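Long-range contacts in uncharacterized protein (Chaetomium thermophilum, PDB 3LPZ), which probably acts in tail-anchored protein biogenesis as Get4, an alpha-solenoid protein that binds Get5 in the Get pathway: residues H184-Y189 and P240-L245; I122-K127 and P136-V141; L199-R204 and E290-I295; L170-Y175 and Y210-S215. One frame throughout, in Å; residues are numbered along the deposited sequence.

Interaction 1 (H184-Y189 and P240-L245)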
# COMPACT_ATOMS: atom_id res chain seq x y z
N HIS A 184 -9.73 -14.99 -18.39
CA HIS A 184 -8.44 -14.80 -19.06
C HIS A 184 -7.59 -13.68 -18.42
O HIS A 184 -6.40 -13.57 -18.69
CB HIS A 184 -8.59 -14.56 -20.58
CG HIS A 184 -9.16 -13.21 -20.93
ND1 HIS A 184 -10.50 -13.00 -21.16
CD2 HIS A 184 -8.55 -12.01 -21.11
CE1 HIS A 184 -10.71 -11.73 -21.45
NE2 HIS A 184 -9.54 -11.10 -21.42
N THR A 185 -8.23 -12.85 -17.59
CA THR A 185 -7.53 -11.73 -16.97
C THR A 185 -6.71 -12.11 -15.75
O THR A 185 -6.09 -11.23 -15.16
CB THR A 185 -8.48 -10.57 -16.59
OG1 THR A 185 -9.33 -10.99 -15.49
CG2 THR A 185 -9.30 -10.10 -17.83
N ALA A 186 -6.66 -13.40 -15.38
CA ALA A 186 -5.87 -13.81 -14.18
C ALA A 186 -4.45 -13.19 -14.08
O ALA A 186 -4.10 -12.68 -13.02
CB ALA A 186 -5.80 -15.32 -14.00
N PRO A 187 -3.64 -13.19 -15.18
CA PRO A 187 -2.27 -12.63 -15.09
C PRO A 187 -2.24 -11.13 -14.79
O PRO A 187 -1.28 -10.66 -14.17
CB PRO A 187 -1.67 -12.89 -16.48
CG PRO A 187 -2.63 -13.93 -17.14
CD PRO A 187 -3.95 -13.67 -16.55
N LEU A 188 -3.27 -10.39 -15.21
CA LEU A 188 -3.33 -8.95 -14.96
C LEU A 188 -3.49 -8.64 -13.47
O LEU A 188 -2.89 -7.71 -12.96
CB LEU A 188 -4.48 -8.30 -15.75
CG LEU A 188 -4.27 -7.93 -17.23
CD1 LEU A 188 -3.30 -8.80 -18.00
CD2 LEU A 188 -5.65 -7.78 -17.96
N TYR A 189 -4.30 -9.42 -12.78
CA TYR A 189 -4.50 -9.22 -11.36
C TYR A 189 -3.34 -9.76 -10.57
O TYR A 189 -2.93 -9.16 -9.57
CB TYR A 189 -5.84 -9.82 -10.90
CG TYR A 189 -7.00 -9.04 -11.49
CD1 TYR A 189 -7.45 -7.86 -10.88
CD2 TYR A 189 -7.60 -9.43 -12.69
CE1 TYR A 189 -8.50 -7.11 -11.44
CE2 TYR A 189 -8.65 -8.69 -13.25
CZ TYR A 189 -9.09 -7.54 -12.62
OH TYR A 189 -10.10 -6.81 -13.17
N PRO A 240 -0.47 -23.74 -18.71
CA PRO A 240 -0.39 -23.72 -20.18
C PRO A 240 -1.39 -22.78 -20.83
O PRO A 240 -1.08 -22.21 -21.87
CB PRO A 240 -0.67 -25.17 -20.57
CG PRO A 240 -0.13 -25.95 -19.38
CD PRO A 240 -0.59 -25.11 -18.19
N SER A 241 -2.57 -22.59 -20.22
CA SER A 241 -3.58 -21.73 -20.86
C SER A 241 -3.41 -20.25 -20.52
O SER A 241 -4.20 -19.44 -20.99
CB SER A 241 -4.98 -22.16 -20.45
OG SER A 241 -5.13 -21.97 -19.06
N LEU A 242 -2.43 -19.91 -19.69
CA LEU A 242 -2.27 -18.52 -19.24
C LEU A 242 -0.81 -18.07 -19.44
O LEU A 242 -0.05 -17.94 -18.47
CB LEU A 242 -2.74 -18.37 -17.79
CG LEU A 242 -4.22 -18.65 -17.48
CD1 LEU A 242 -4.47 -18.77 -15.97
CD2 LEU A 242 -5.15 -17.59 -18.09
N PRO A 243 -0.41 -17.86 -20.71
CA PRO A 243 1.00 -17.51 -21.00
C PRO A 243 1.60 -16.33 -20.20
O PRO A 243 2.79 -16.37 -19.86
CB PRO A 243 0.99 -17.16 -22.50
CG PRO A 243 -0.42 -17.28 -22.98
CD PRO A 243 -1.22 -18.02 -21.93
N LEU A 244 0.83 -15.28 -19.94
CA LEU A 244 1.39 -14.13 -19.22
C LEU A 244 1.61 -14.42 -17.75
O LEU A 244 2.41 -13.76 -17.08
CB LEU A 244 0.49 -12.90 -19.34
CG LEU A 244 0.62 -12.11 -20.65
CD1 LEU A 244 -0.30 -10.87 -20.55
CD2 LEU A 244 2.07 -11.74 -20.96
N LEU A 245 0.87 -15.37 -17.21
CA LEU A 245 1.15 -15.79 -15.84
C LEU A 245 2.51 -16.55 -15.82
O LEU A 245 3.30 -16.45 -14.86
CB LEU A 245 0.01 -16.67 -15.33
CG LEU A 245 -0.60 -16.23 -14.00
CD1 LEU A 245 -1.77 -17.15 -13.57
CD2 LEU A 245 0.47 -16.16 -12.92

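Interaction 2 (I122-K127 and P136-V141)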
# COMPACT_ATOMS: atom_id res chain seq x y z
N ILE A 122 -0.11 8.82 8.99
CA ILE A 122 0.94 8.29 8.11
C ILE A 122 2.10 9.29 7.99
O ILE A 122 3.26 8.87 8.04
CB ILE A 122 0.41 7.93 6.71
CG1 ILE A 122 -0.58 6.73 6.77
CG2 ILE A 122 1.59 7.65 5.68
CD1 ILE A 122 0.03 5.42 7.19
N ASP A 123 1.78 10.58 7.85
CA ASP A 123 2.78 11.64 7.70
C ASP A 123 3.60 11.76 8.98
O ASP A 123 4.83 11.86 8.93
CB ASP A 123 2.15 13.00 7.35
CG ASP A 123 3.16 14.13 7.36
OD1 ASP A 123 3.86 14.31 6.34
OD2 ASP A 123 3.28 14.82 8.38
N TRP A 124 2.96 11.72 10.14
CA TRP A 124 3.75 11.70 11.37
C TRP A 124 4.68 10.47 11.38
O TRP A 124 5.84 10.57 11.76
CB TRP A 124 2.84 11.72 12.60
CG TRP A 124 3.49 11.17 13.85
CD1 TRP A 124 4.34 11.84 14.72
CD2 TRP A 124 3.34 9.85 14.39
NE1 TRP A 124 4.69 11.02 15.75
CE2 TRP A 124 4.11 9.79 15.57
CE3 TRP A 124 2.62 8.71 13.99
CZ2 TRP A 124 4.18 8.63 16.36
CZ3 TRP A 124 2.69 7.56 14.76
CH2 TRP A 124 3.47 7.53 15.95
N SER A 125 4.17 9.32 10.94
CA SER A 125 4.98 8.10 10.99
C SER A 125 6.19 8.17 10.02
O SER A 125 7.22 7.57 10.26
CB SER A 125 4.12 6.87 10.74
OG SER A 125 3.87 6.67 9.35
N LYS A 126 6.06 8.91 8.91
CA LYS A 126 7.18 9.09 7.97
C LYS A 126 8.28 9.94 8.59
O LYS A 126 9.47 9.61 8.47
CB LYS A 126 6.71 9.79 6.69
CG LYS A 126 5.70 9.02 5.87
CD LYS A 126 5.28 9.90 4.70
CE LYS A 126 4.64 9.10 3.62
NZ LYS A 126 4.28 10.02 2.50
N LYS A 127 7.86 11.03 9.23
CA LYS A 127 8.80 11.99 9.79
C LYS A 127 9.35 11.57 11.16
O LYS A 127 10.47 11.92 11.49
CB LYS A 127 8.12 13.38 9.84
CG LYS A 127 8.12 13.99 8.43
CD LYS A 127 7.20 15.17 8.24
CE LYS A 127 7.33 15.64 6.80
NZ LYS A 127 6.00 16.04 6.26
N PRO A 136 5.26 0.62 8.44
CA PRO A 136 4.65 -0.51 7.75
C PRO A 136 3.35 -1.06 8.37
O PRO A 136 2.41 -1.40 7.62
CB PRO A 136 5.74 -1.58 7.83
CG PRO A 136 7.04 -0.75 7.71
CD PRO A 136 6.72 0.44 8.61
N GLU A 137 3.30 -1.18 9.70
CA GLU A 137 2.11 -1.76 10.36
C GLU A 137 0.91 -0.82 10.18
O GLU A 137 -0.21 -1.28 9.95
CB GLU A 137 2.36 -2.04 11.86
CG GLU A 137 1.21 -2.72 12.57
CD GLU A 137 1.55 -3.13 14.02
OE1 GLU A 137 2.75 -3.21 14.40
OE2 GLU A 137 0.60 -3.33 14.79
N LEU A 138 1.13 0.49 10.24
CA LEU A 138 0.03 1.42 9.96
C LEU A 138 -0.47 1.27 8.51
O LEU A 138 -1.69 1.20 8.27
CB LEU A 138 0.42 2.87 10.24
CG LEU A 138 0.65 3.26 11.71
CD1 LEU A 138 1.03 4.74 11.76
CD2 LEU A 138 -0.60 3.02 12.59
N HIS A 139 0.47 1.17 7.55
CA HIS A 139 0.09 0.91 6.15
C HIS A 139 -0.68 -0.41 6.02
O HIS A 139 -1.68 -0.48 5.29
CB HIS A 139 1.31 0.85 5.21
CG HIS A 139 1.82 2.20 4.80
ND1 HIS A 139 1.03 3.14 4.16
CD2 HIS A 139 3.05 2.77 4.91
CE1 HIS A 139 1.74 4.22 3.90
NE2 HIS A 139 2.97 4.03 4.35
N HIS A 140 -0.21 -1.45 6.70
CA HIS A 140 -0.91 -2.72 6.68
C HIS A 140 -2.39 -2.61 7.14
O HIS A 140 -3.31 -3.06 6.46
CB HIS A 140 -0.21 -3.77 7.51
CG HIS A 140 -0.98 -5.07 7.56
ND1 HIS A 140 -1.01 -5.94 6.50
CD2 HIS A 140 -1.77 -5.60 8.52
CE1 HIS A 140 -1.79 -6.97 6.81
NE2 HIS A 140 -2.25 -6.80 8.03
N VAL A 141 -2.59 -2.06 8.34
CA VAL A 141 -3.92 -1.92 8.88
C VAL A 141 -4.84 -1.02 8.02
O VAL A 141 -5.97 -1.40 7.75
CB VAL A 141 -3.89 -1.49 10.36
CG1 VAL A 141 -5.35 -1.31 10.88
CG2 VAL A 141 -3.12 -2.57 11.19

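Interaction 3 (L199-R204 and E290-I295)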
# COMPACT_ATOMS: atom_id res chain seq x y z
N LEU A 199 8.91 -3.50 -7.70
CA LEU A 199 9.25 -2.07 -7.84
C LEU A 199 9.74 -1.38 -6.55
O LEU A 199 10.47 -0.40 -6.63
CB LEU A 199 8.07 -1.29 -8.43
CG LEU A 199 7.70 -1.63 -9.88
CD1 LEU A 199 6.42 -0.84 -10.31
CD2 LEU A 199 8.85 -1.33 -10.83
N VAL A 200 9.32 -1.85 -5.39
CA VAL A 200 9.83 -1.30 -4.11
C VAL A 200 10.90 -2.23 -3.53
O VAL A 200 11.14 -2.24 -2.32
CB VAL A 200 8.69 -1.00 -3.08
CG1 VAL A 200 7.79 0.10 -3.64
CG2 VAL A 200 7.87 -2.28 -2.75
N ALA A 201 11.48 -3.05 -4.41
CA ALA A 201 12.66 -3.88 -4.08
C ALA A 201 12.36 -4.87 -2.96
O ALA A 201 13.21 -5.10 -2.09
CB ALA A 201 13.86 -2.96 -3.72
N ASN A 202 11.16 -5.45 -2.98
CA ASN A 202 10.77 -6.41 -1.99
C ASN A 202 10.43 -7.74 -2.69
O ASN A 202 9.27 -8.04 -2.94
CB ASN A 202 9.56 -5.89 -1.20
CG ASN A 202 9.33 -6.68 0.09
OD1 ASN A 202 9.84 -7.79 0.25
ND2 ASN A 202 8.54 -6.12 1.01
N VAL A 203 11.46 -8.48 -3.05
CA VAL A 203 11.34 -9.73 -3.76
C VAL A 203 10.59 -10.75 -2.92
O VAL A 203 9.79 -11.49 -3.45
CB VAL A 203 12.74 -10.26 -4.21
CG1 VAL A 203 12.60 -11.58 -5.02
CG2 VAL A 203 13.40 -9.21 -5.10
N ARG A 204 10.88 -10.80 -1.63
CA ARG A 204 10.22 -11.72 -0.70
C ARG A 204 8.70 -11.57 -0.81
O ARG A 204 7.97 -12.55 -0.94
CB ARG A 204 10.64 -11.41 0.74
CG ARG A 204 10.34 -12.54 1.71
CD ARG A 204 9.63 -12.05 2.98
NE ARG A 204 8.19 -12.32 2.92
CZ ARG A 204 7.24 -11.39 2.87
NH1 ARG A 204 7.56 -10.11 2.90
NH2 ARG A 204 5.96 -11.75 2.83
N GLU A 290 15.91 -2.30 -15.23
CA GLU A 290 16.96 -1.51 -14.61
C GLU A 290 17.37 -2.01 -13.22
O GLU A 290 18.56 -2.22 -12.97
CB GLU A 290 16.57 -0.04 -14.57
CG GLU A 290 17.70 0.93 -14.16
CD GLU A 290 17.21 2.37 -14.16
OE1 GLU A 290 16.63 2.83 -13.15
OE2 GLU A 290 17.40 3.06 -15.18
N MET A 291 16.39 -2.25 -12.35
CA MET A 291 16.65 -2.63 -10.95
C MET A 291 17.35 -3.99 -10.79
O MET A 291 18.26 -4.14 -9.98
CB MET A 291 15.35 -2.65 -10.15
CG MET A 291 14.71 -1.31 -9.99
SD MET A 291 13.10 -1.43 -9.21
CE MET A 291 13.57 -1.58 -7.48
N TYR A 292 16.92 -4.98 -11.57
CA TYR A 292 17.35 -6.36 -11.36
C TYR A 292 18.32 -6.90 -12.39
O TYR A 292 18.99 -7.92 -12.17
CB TYR A 292 16.12 -7.29 -11.26
CG TYR A 292 15.24 -6.93 -10.08
CD1 TYR A 292 15.56 -7.37 -8.80
CD2 TYR A 292 14.12 -6.09 -10.24
CE1 TYR A 292 14.76 -7.02 -7.69
CE2 TYR A 292 13.32 -5.73 -9.14
CZ TYR A 292 13.66 -6.18 -7.86
OH TYR A 292 12.87 -5.83 -6.77
N PHE A 293 18.38 -6.24 -13.54
CA PHE A 293 19.14 -6.79 -14.65
C PHE A 293 20.16 -5.81 -15.20
O PHE A 293 20.89 -6.14 -16.14
CB PHE A 293 18.19 -7.28 -15.75
CG PHE A 293 17.23 -8.34 -15.28
CD1 PHE A 293 17.66 -9.65 -15.09
CD2 PHE A 293 15.91 -8.01 -15.00
CE1 PHE A 293 16.77 -10.62 -14.63
CE2 PHE A 293 15.01 -8.97 -14.53
CZ PHE A 293 15.43 -10.27 -14.35
N GLY A 294 20.22 -4.62 -14.59
CA GLY A 294 21.18 -3.60 -15.02
C GLY A 294 20.93 -3.06 -16.42
O GLY A 294 21.83 -2.47 -17.02
N ILE A 295 19.73 -3.26 -16.97
CA ILE A 295 19.37 -2.72 -18.29
C ILE A 295 18.84 -1.29 -18.15
O ILE A 295 17.76 -1.07 -17.58
CB ILE A 295 18.35 -3.62 -19.01
CG1 ILE A 295 18.91 -5.03 -19.17
CG2 ILE A 295 17.96 -3.04 -20.37
CD1 ILE A 295 17.84 -6.11 -19.44

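Interaction 4 (L170-Y175 and Y210-S215)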
# COMPACT_ATOMS: atom_id res chain seq x y z
N LEU A 170 -2.95 -8.49 -0.00
CA LEU A 170 -3.00 -7.88 -1.33
C LEU A 170 -3.32 -8.92 -2.42
O LEU A 170 -4.14 -8.66 -3.29
CB LEU A 170 -1.69 -7.13 -1.65
CG LEU A 170 -1.61 -6.42 -3.01
CD1 LEU A 170 -2.73 -5.32 -3.13
CD2 LEU A 170 -0.23 -5.81 -3.22
N ALA A 171 -2.65 -10.06 -2.38
CA ALA A 171 -2.88 -11.11 -3.38
C ALA A 171 -4.34 -11.64 -3.33
O ALA A 171 -4.96 -11.86 -4.38
CB ALA A 171 -1.87 -12.26 -3.17
N ARG A 172 -4.87 -11.83 -2.12
CA ARG A 172 -6.28 -12.27 -1.96
C ARG A 172 -7.28 -11.21 -2.40
O ARG A 172 -8.33 -11.53 -2.98
CB ARG A 172 -6.57 -12.68 -0.51
CG ARG A 172 -5.92 -14.01 -0.16
CD ARG A 172 -6.37 -14.54 1.23
NE ARG A 172 -5.46 -15.61 1.68
CZ ARG A 172 -5.44 -16.85 1.19
NH1 ARG A 172 -6.26 -17.20 0.21
NH2 ARG A 172 -4.58 -17.74 1.68
N MET A 173 -6.94 -9.94 -2.18
CA MET A 173 -7.74 -8.83 -2.70
C MET A 173 -7.71 -8.82 -4.24
O MET A 173 -8.74 -8.70 -4.88
CB MET A 173 -7.26 -7.49 -2.13
CG MET A 173 -8.11 -6.27 -2.58
SD MET A 173 -7.11 -4.77 -2.81
CE MET A 173 -6.47 -5.18 -4.43
N GLU A 174 -6.52 -8.94 -4.82
CA GLU A 174 -6.42 -9.02 -6.28
C GLU A 174 -7.18 -10.23 -6.82
O GLU A 174 -7.79 -10.14 -7.88
CB GLU A 174 -4.96 -9.04 -6.79
CG GLU A 174 -4.06 -7.81 -6.45
CD GLU A 174 -4.51 -6.48 -7.01
OE1 GLU A 174 -5.40 -6.43 -7.90
OE2 GLU A 174 -3.96 -5.46 -6.56
N TYR A 175 -7.13 -11.36 -6.12
CA TYR A 175 -7.91 -12.52 -6.54
C TYR A 175 -9.43 -12.23 -6.49
O TYR A 175 -10.16 -12.60 -7.41
CB TYR A 175 -7.59 -13.80 -5.73
CG TYR A 175 -8.15 -14.99 -6.45
CD1 TYR A 175 -7.49 -15.50 -7.56
CD2 TYR A 175 -9.36 -15.56 -6.08
CE1 TYR A 175 -7.98 -16.56 -8.28
CE2 TYR A 175 -9.89 -16.66 -6.82
CZ TYR A 175 -9.18 -17.13 -7.92
OH TYR A 175 -9.63 -18.19 -8.68
N TYR A 210 2.68 -13.81 -5.30
CA TYR A 210 2.58 -14.76 -6.39
C TYR A 210 2.09 -16.14 -5.91
O TYR A 210 1.17 -16.75 -6.48
CB TYR A 210 3.94 -14.89 -7.05
CG TYR A 210 4.04 -16.07 -7.97
CD1 TYR A 210 3.54 -16.00 -9.27
CD2 TYR A 210 4.64 -17.27 -7.53
CE1 TYR A 210 3.61 -17.10 -10.12
CE2 TYR A 210 4.72 -18.37 -8.39
CZ TYR A 210 4.20 -18.27 -9.68
OH TYR A 210 4.28 -19.37 -10.52
N ARG A 211 2.67 -16.62 -4.82
CA ARG A 211 2.28 -17.94 -4.33
C ARG A 211 0.82 -17.93 -3.86
O ARG A 211 0.04 -18.82 -4.20
CB ARG A 211 3.23 -18.39 -3.22
CG ARG A 211 4.65 -18.64 -3.75
CD ARG A 211 5.51 -19.38 -2.74
NE ARG A 211 6.09 -18.49 -1.75
CZ ARG A 211 7.38 -18.16 -1.72
NH1 ARG A 211 8.24 -18.64 -2.63
NH2 ARG A 211 7.83 -17.37 -0.77
N ILE A 212 0.44 -16.91 -3.10
CA ILE A 212 -0.96 -16.81 -2.63
C ILE A 212 -1.95 -16.71 -3.79
O ILE A 212 -2.98 -17.42 -3.80
CB ILE A 212 -1.15 -15.65 -1.62
CG1 ILE A 212 -0.33 -15.88 -0.33
CG2 ILE A 212 -2.65 -15.39 -1.32
CD1 ILE A 212 -0.74 -17.11 0.57
N PHE A 213 -1.66 -15.84 -4.76
CA PHE A 213 -2.63 -15.62 -5.84
C PHE A 213 -2.79 -16.92 -6.66
O PHE A 213 -3.91 -17.36 -6.96
CB PHE A 213 -2.15 -14.48 -6.76
CG PHE A 213 -3.11 -14.15 -7.86
CD1 PHE A 213 -3.12 -14.89 -9.05
CD2 PHE A 213 -4.03 -13.10 -7.71
CE1 PHE A 213 -4.04 -14.58 -10.09
CE2 PHE A 213 -4.94 -12.78 -8.72
CZ PHE A 213 -4.95 -13.53 -9.92
N THR A 214 -1.66 -17.51 -7.05
CA THR A 214 -1.71 -18.74 -7.83
C THR A 214 -2.28 -19.94 -7.06
O THR A 214 -2.93 -20.77 -7.67
CB THR A 214 -0.37 -19.09 -8.52
OG1 THR A 214 0.66 -19.29 -7.54
CG2 THR A 214 0.01 -17.95 -9.50
N SER A 215 -2.06 -20.03 -5.74
CA SER A 215 -2.74 -21.08 -4.95
C SER A 215 -4.24 -20.88 -4.98
O SER A 215 -4.97 -21.84 -5.06
CB SER A 215 -2.28 -21.12 -3.49
OG SER A 215 -0.91 -21.43 -3.50

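Interaction 1 (H184-Y189 and P240-L245)
P187 and L245 bring the two backbones within 4.7 Å of each other, CA to CA, where the first turn of helix 186-199 meets the first turn of helix 243-256. P187 gives the largest share of the contact. Its CB lies 3.6 Å from L244 CB, and the two side chains cross at about a right angle. The same P187 CB sits 3.6 Å from L245 N, so the ring covers the backbone where helix 243-256 begins. That amide makes a weak hydrogen bond back to the carbonyl of L242, the N-cap residue. L242 sets CG anti to its own carbonyl carbon (chi1 -63°), which sends its two methyls toward the other helix start: CD1 comes to 4.2 Å from A186 CB, while CD2 faces P187 CD at 4.4 Å. A186 CB also meets a methyl of L245. L188 CD1 and L244 CD1 touch loosely, 4.4 Å apart. Behind the contact, A186 rests on Y178 of helix 166-179, and L242 and L245 pack on L217 of helix 203-220. The side-chain contacts are all apolar: a rigid ring and an alanine methyl against leucine branches. The hold therefore depends on close fit and on partly shielding these groups from water, most fully A186, P187, L244 and L245, with no polar or charged pair between the two segments.

Interaction 2 (I122-K127 and P136-V141)
I122 and H139 meet because the isoleucine carries CG1 anti to its carbonyl carbon (chi1 -67°) and the histidine turns its ring the same way off its own backbone. This is an antiparallel helical hairpin of the alpha-solenoid: helices 112-128 and 136-148 follow each other in the chain, and their short segments run at 158° with axes 10.3 Å apart. I122 CD1 sits over one face of the imidazole, 4.1 Å from the H139 ring centroid and 21° off its normal, a CH-pi contact displaced toward the rim. The other branch, I122 CG2, touches H139 CE1 at 3.9 Å, so both lie on one side of the ring, CG2 beyond CE1. The ring's nitrogens bond elsewhere, ND1 to H158 and NE2 to the carbonyl of A133, which probably fixes its rotation. I122 CD1 also reaches L138 CB at 4.0 Å. An alanine in place of I122 would probably leave that imidazole face and L138 CB without their packing partner. L138 CD1 pushes on to S125 CB, 3.9 Å away, and to the edge of the W124 indole. S125 OG turns back along its own helix, donating to I122 O at 2.6 Å, a carbonyl that also accepts from K126 N.

Interaction 3 (L199-R204 and E290-I295)
A201 is the C-prime residue of the Schellman motif that ends helix 186-199, and Y292, from the last turn of helix 282-293, presses its hydroxyl against it. Positive phi at A201 lets the chain turn sharply before N202 caps helix 203-220, its OD1 accepting from A205 N. Y292 OH lies 3.3 Å from A201 CA and donates a hydrogen bond to L198 O, a carbonyl that also takes A201 N in the motif, so the tyrosine is tied to the capped end of helix 186-199. V203 CG2 approaches the same ring obliquely, 3.7 Å from Y292 CE1, the valine and the tyrosine lying side by side but pointing opposite ways. M291 bends at its last torsion (chi3 80°) to lay CE 4.0 Å from A201 CB and beside the L199 carbonyl; it was modelled in two conformers, so this touch is less certain. The contact lies at the surface. L199 packs on A284, L287 and I288 of helix 282-293. The turn between helices 186-199 and 203-220 is thereby joined to helix 282-293, with V255 of helix 243-256 touching V203 and Y292, one residue from each segment.

Interaction 4 (L170-Y175 and Y210-S215)
I212 meets helix 166-179 with its CG2 methyl, which lies 3.7 Å from A171 CB and 3.7 Å from R172 CG. That methyl also stands over the centre of one face of the R172 guanidinium, whose NE is salt-bridged to E168. Next comes F213, with CG anti to its backbone N (chi1 -178°), laying the ring along the backbone of the other helix. Its edge meets A171 O, 3.7 Å from F213 CD2, and F213 CE2 comes to 3.7 Å from Y175 N. One face takes the edge of Y175 in a T-shaped stack, centroids of the F213 and Y175 rings 5.4 Å apart and planes at 72°; Y175 OH is held by D220. With an alanine at F213, a gap would probably open beside A171 and the Y175 ring would lose the face it packs against. T214 and S215 turn back on their own helix, their hydroxyls bonding to the carbonyls of Y210 and R211, and T214 OG1 also hydrogen-bonds to R237 NH1. The short segments run roughly the same way, at 34°. Helix 186-199 comes between these two helices in the chain and touches both, F213 resting on its C190 and E174 on R192 and A193.

In the fold
Interactions 1 and 4 form one continuous patch: A186 O meets F213 CZ at 3.3 Å, and Y189 packs on both E174 and F213, tying helices 166-179, 186-199, 203-220 and 243-256 together. Interaction 3 joins the far end of helix 186-199 and the start of helix 203-220 to helix 282-293, so it shares helix 203-220 with interaction 4 without touching it. Interaction 2 stands apart, earlier in the chain, its centre 33 Å from that of interaction 1. Interactions 2 and 4 are buried and use aromatic faces; interaction 1 is partly buried, and its side-chain pairs are all aliphatic; interaction 3 is a surface contact built round a tyrosine hydroxyl and a helix-ending turn.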